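Local coordinates for protein LP04448p (Drosophila melanogaster, PDB 4QMH) that belongs to the XMAP215 family, which drives microtubule polymerization with an array of TOG domains, the fourth being described here, probably by engaging tubulin, at residues W156-L159 and A160-P164; R195-A198 and N199-V202. One frame throughout, in Å; residues are numbered along the deposited sequence.

Contact 1: W156-L159 and A160-P164; sequences WAWL and ADKLP
Over one face of the Trp-158 indole lies CG of Lys-162, one helical turn later, while Trp-158 NE1 is hydrogen-bonded to Asn-123 OD1 on helix 112-129. This i to i+4 CH-pi contact sits within helix 149-162 of an all-helical TOG domain, a fold built of HEAT-type repeats. Lys-162 CG stands 3.8 Å from the centroid of the Trp-158 five-membered ring, near the normal of that ring and so toward the rim of the whole indole. The lysine chain, bent at chi2 (-66°), crosses the indole at about a right angle. With CG opposite the backbone N (chi1 -179°), Trp-158 swings its ring out beside its own carbonyl, where Lys-162 CG can lie over its face. Replacing Trp-158 with an alanine would probably leave Asn-123 OD1 without this donor, strip Lys-162 CG of the face it rests on and open a gap beside Leu-119, Ile-122 and Ile-140. Nearby, Leu-159 and Leu-163 run side by side, pointing the same way, with Leu-159 CB 4.2 Å from Leu-163 CD1. Their backbones join as well: Leu-163 N donates to Leu-159 O at 3.0 Å, with an N-H...O angle of 161°.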
loop_
_atom_site.group_PDB
_atom_site.type_symbol
_atom_site.label_atom_id
_atom_site.label_comp_id
_atom_site.label_asym_id
_atom_site.label_seq_id
_atom_site.Cartn_x
_atom_site.Cartn_y
_atom_site.Cartn_z
ATOM N N TRP A 156 -3.747 -5.399 8.220
ATOM C CA TRP A 156 -4.101 -6.805 8.363
ATOM C C TRP A 156 -5.452 -7.138 7.709
ATOM O O TRP A 156 -5.627 -8.223 7.163
ATOM C CB TRP A 156 -4.086 -7.251 9.831
ATOM C CG TRP A 156 -2.698 -7.446 10.383
ATOM C CD1 TRP A 156 -2.149 -6.808 11.462
ATOM C CD2 TRP A 156 -1.680 -8.333 9.884
ATOM N NE1 TRP A 156 -0.867 -7.248 11.668
ATOM C CE2 TRP A 156 -0.549 -8.175 10.711
ATOM C CE3 TRP A 156 -1.617 -9.239 8.819
ATOM C CZ2 TRP A 156 0.637 -8.892 10.511
ATOM C CZ3 TRP A 156 -0.442 -9.946 8.619
ATOM C CH2 TRP A 156 0.672 -9.770 9.462
ATOM N N ALA A 157 -6.410 -6.216 7.759
ATOM C CA ALA A 157 -7.704 -6.470 7.126
ATOM C C ALA A 157 -7.502 -6.591 5.628
ATOM O O ALA A 157 -8.099 -7.440 4.974
ATOM C CB ALA A 157 -8.674 -5.341 7.423
ATOM N N TRP A 158 -6.660 -5.716 5.088
ATOM C CA TRP A 158 -6.420 -5.693 3.652
ATOM C C TRP A 158 -5.701 -6.957 3.220
ATOM O O TRP A 158 -6.067 -7.571 2.225
ATOM C CB TRP A 158 -5.624 -4.447 3.270
ATOM C CG TRP A 158 -5.329 -4.314 1.795
ATOM C CD1 TRP A 158 -6.162 -3.828 0.831
ATOM C CD2 TRP A 158 -4.094 -4.630 1.142
ATOM N NE1 TRP A 158 -5.523 -3.834 -0.401
ATOM C CE2 TRP A 158 -4.256 -4.331 -0.234
ATOM C CE3 TRP A 158 -2.872 -5.152 1.583
ATOM C CZ2 TRP A 158 -3.239 -4.529 -1.164
ATOM C CZ3 TRP A 158 -1.864 -5.355 0.654
ATOM C CH2 TRP A 158 -2.055 -5.042 -0.704
ATOM N N LEU A 159 -4.688 -7.365 3.975
ATOM C CA LEU A 159 -3.988 -8.600 3.648
ATOM C C LEU A 159 -4.925 -9.797 3.745
ATOM O O LEU A 159 -4.884 -10.687 2.901
ATOM C CB LEU A 159 -2.771 -8.800 4.559
ATOM C CG LEU A 159 -1.616 -7.811 4.345
ATOM C CD1 LEU A 159 -0.635 -7.849 5.520
ATOM C CD2 LEU A 159 -0.895 -8.103 3.040
ATOM N N ALA A 160 -5.778 -9.813 4.768
ATOM C CA ALA A 160 -6.695 -10.935 4.964
ATOM C C ALA A 160 -7.687 -11.015 3.815
ATOM O O ALA A 160 -8.088 -12.099 3.387
ATOM C CB ALA A 160 -7.439 -10.798 6.308
ATOM N N ASP A 161 -8.058 -9.850 3.302
ATOM C CA ASP A 161 -9.025 -9.732 2.224
ATOM C C ASP A 161 -8.409 -10.112 0.876
ATOM O O ASP A 161 -9.043 -10.794 0.080
ATOM C CB ASP A 161 -9.577 -8.301 2.186
ATOM C CG ASP A 161 -10.639 -8.106 1.118
ATOM O OD1 ASP A 161 -11.519 -8.981 0.985
ATOM O OD2 ASP A 161 -10.592 -7.073 0.412
ATOM N N LYS A 162 -7.171 -9.689 0.633
ATOM C CA LYS A 162 -6.590 -9.786 -0.704
ATOM C C LYS A 162 -5.742 -11.033 -0.955
ATOM O O LYS A 162 -5.803 -11.613 -2.048
ATOM C CB LYS A 162 -5.760 -8.532 -1.017
ATOM C CG LYS A 162 -6.563 -7.244 -1.053
ATOM C CD LYS A 162 -7.554 -7.229 -2.204
ATOM C CE LYS A 162 -8.330 -5.922 -2.244
ATOM N NZ LYS A 162 -9.357 -5.926 -3.327
ATOM N N LEU A 163 -4.951 -11.454 0.031
ATOM C CA LEU A 163 -4.046 -12.591 -0.194
ATOM C C LEU A 163 -4.740 -13.880 -0.659
ATOM O O LEU A 163 -4.215 -14.580 -1.522
ATOM C CB LEU A 163 -3.195 -12.887 1.040
ATOM C CG LEU A 163 -2.054 -11.913 1.313
ATOM C CD1 LEU A 163 -1.405 -12.246 2.657
ATOM C CD2 LEU A 163 -1.034 -11.972 0.185
ATOM N N PRO A 164 -5.903 -14.213 -0.082
ATOM C CA PRO A 164 -6.487 -15.487 -0.524
ATOM C C PRO A 164 -6.888 -15.497 -2.009
ATOM O O PRO A 164 -6.978 -16.575 -2.607
ATOM C CB PRO A 164 -7.719 -15.640 0.383
ATOM C CG PRO A 164 -7.368 -14.861 1.621
ATOM C CD PRO A 164 -6.598 -13.663 1.097
#

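Contact 2: R195-A198 and N199-V202; sequences RKNA and NEAV
Asn-199 folds its side chain back along the helix onto the carbonyl of Arg-195, so that one oxygen receives two N-H groups of the same residue. The backbone bond from Asn-199 N to Arg-195 O is 3.0 Å, and the side-chain bond from Asn-199 ND2 to Arg-195 O is 2.8 Å. The two donors come from opposite faces of the carbonyl plane, ND2 lying 45° out of it, though the oxygen itself stays close to the plane of the asparagine amide. A chi1 of -82° keeps the amide beside the backbone N and makes this return possible. Glu-200 works the more solvent-facing side. Its OE2 meets Lys-196 NZ at 2.8 Å in a salt bridge, on the syn side but 33° out of the carboxylate plane, and the lysine chain bends at its last torsion to arrive there. Glu-200 CG also packs against Lys-196 O, at 3.2 Å. Ala-198, a buried residue touching Trp-156 and His-186 of other helices, contributes mainly backbone: its oxygen accepts from Ala-201 N at 3.0 Å. Such an i to i+4 salt bridge on the exposed side, with alanines turned to neighbouring helices, is the pattern of an amphipathic helix, here in the HEAT-type array of a TOG domain.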
loop_
_atom_site.group_PDB
_atom_site.type_symbol
_atom_site.label_atom_id
_atom_site.label_comp_id
_atom_site.label_asym_id
_atom_site.label_seq_id
_atom_site.Cartn_x
_atom_site.Cartn_y
_atom_site.Cartn_z
ATOM N N ARG A 195 -5.638 -7.715 16.921
ATOM C CA ARG A 195 -5.707 -9.156 17.149
ATOM C C ARG A 195 -6.699 -9.813 16.207
ATOM O O ARG A 195 -6.384 -10.813 15.563
ATOM C CB ARG A 195 -6.116 -9.471 18.594
ATOM C CG ARG A 195 -5.027 -9.288 19.631
ATOM C CD ARG A 195 -5.324 -10.078 20.924
ATOM N NE ARG A 195 -6.644 -9.795 21.495
ATOM C CZ ARG A 195 -6.937 -8.734 22.245
ATOM N NH1 ARG A 195 -6.013 -7.824 22.514
ATOM N NH2 ARG A 195 -8.167 -8.576 22.723
ATOM N N LYS A 196 -7.905 -9.261 16.136
ATOM C CA LYS A 196 -8.945 -9.842 15.295
ATOM C C LYS A 196 -8.493 -9.913 13.841
ATOM O O LYS A 196 -8.601 -10.951 13.190
ATOM C CB LYS A 196 -10.251 -9.045 15.412
ATOM C CG LYS A 196 -11.330 -9.489 14.441
ATOM C CD LYS A 196 -12.628 -8.726 14.704
ATOM C CE LYS A 196 -13.745 -9.192 13.783
ATOM N NZ LYS A 196 -13.475 -8.825 12.368
ATOM N N ASN A 197 -7.969 -8.808 13.332
ATOM C CA ASN A 197 -7.614 -8.744 11.929
ATOM C C ASN A 197 -6.360 -9.575 11.604
ATOM O O ASN A 197 -6.282 -10.199 10.548
ATOM C CB ASN A 197 -7.475 -7.288 11.481
ATOM C CG ASN A 197 -8.812 -6.563 11.467
ATOM O OD1 ASN A 197 -9.848 -7.159 11.771
ATOM N ND2 ASN A 197 -8.802 -5.284 11.110
ATOM N N ALA A 198 -5.387 -9.594 12.506
ATOM C CA ALA A 198 -4.197 -10.419 12.260
ATOM C C ALA A 198 -4.554 -11.914 12.240
ATOM O O ALA A 198 -4.079 -12.683 11.384
ATOM C CB ALA A 198 -3.103 -10.109 13.274
ATOM N N ASN A 199 -5.418 -12.336 13.154
ATOM C CA ASN A 199 -5.877 -13.719 13.126
ATOM C C ASN A 199 -6.578 -14.062 11.819
ATOM O O ASN A 199 -6.394 -15.158 11.274
ATOM C CB ASN A 199 -6.765 -14.031 14.333
ATOM C CG ASN A 199 -5.959 -14.362 15.571
ATOM O OD1 ASN A 199 -5.468 -15.481 15.726
ATOM N ND2 ASN A 199 -5.797 -13.380 16.456
ATOM N N GLU A 200 -7.368 -13.126 11.307
ATOM C CA GLU A 200 -8.077 -13.339 10.050
ATOM C C GLU A 200 -7.123 -13.447 8.868
ATOM O O GLU A 200 -7.470 -14.015 7.843
ATOM C CB GLU A 200 -9.104 -12.232 9.814
ATOM C CG GLU A 200 -10.231 -12.261 10.831
ATOM C CD GLU A 200 -11.322 -11.264 10.527
ATOM O OE1 GLU A 200 -11.255 -10.610 9.462
ATOM O OE2 GLU A 200 -12.251 -11.148 11.354
ATOM N N ALA A 201 -5.918 -12.907 9.024
ATOM C CA ALA A 201 -4.926 -12.895 7.954
ATOM C C ALA A 201 -4.086 -14.174 7.947
ATOM O O ALA A 201 -3.338 -14.424 7.010
ATOM C CB ALA A 201 -4.023 -11.671 8.093
ATOM N N VAL A 202 -4.199 -14.984 8.996
ATOM C CA VAL A 202 -3.391 -16.202 9.072
ATOM C C VAL A 202 -3.606 -17.096 7.853
ATOM O O VAL A 202 -2.637 -17.559 7.235
ATOM C CB VAL A 202 -3.678 -16.997 10.359
ATOM C CG1 VAL A 202 -2.974 -18.360 10.317
ATOM C CG2 VAL A 202 -3.203 -16.211 11.582
HETATM O O HOH W 1 -10.139 -8.561 8.835
#

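How the contacts relate
Followed from the N terminus, contact 1 comes first, in the later part of helix 149-162 and the residues just after it, and contact 2 opens only after helix 173-186 has passed. Each closes no more than a turn of its own helix, so the two are in series, neither nested nor crossed. In space they adjoin, with centres about 9 Å apart. Trp-156 CE3 packs 3.5 Å from Ala-201 CB, Ala-160 CB rests by the backbone of Glu-200 and Ala-201, and Asn-197 ND2 reaches the carbonyl of Thr-153 just ahead of 156-159. Helix 173-186 touches both, through Leu-183 and His-186, so that helices 149-162, 173-186 and 192-209 pack against one another here.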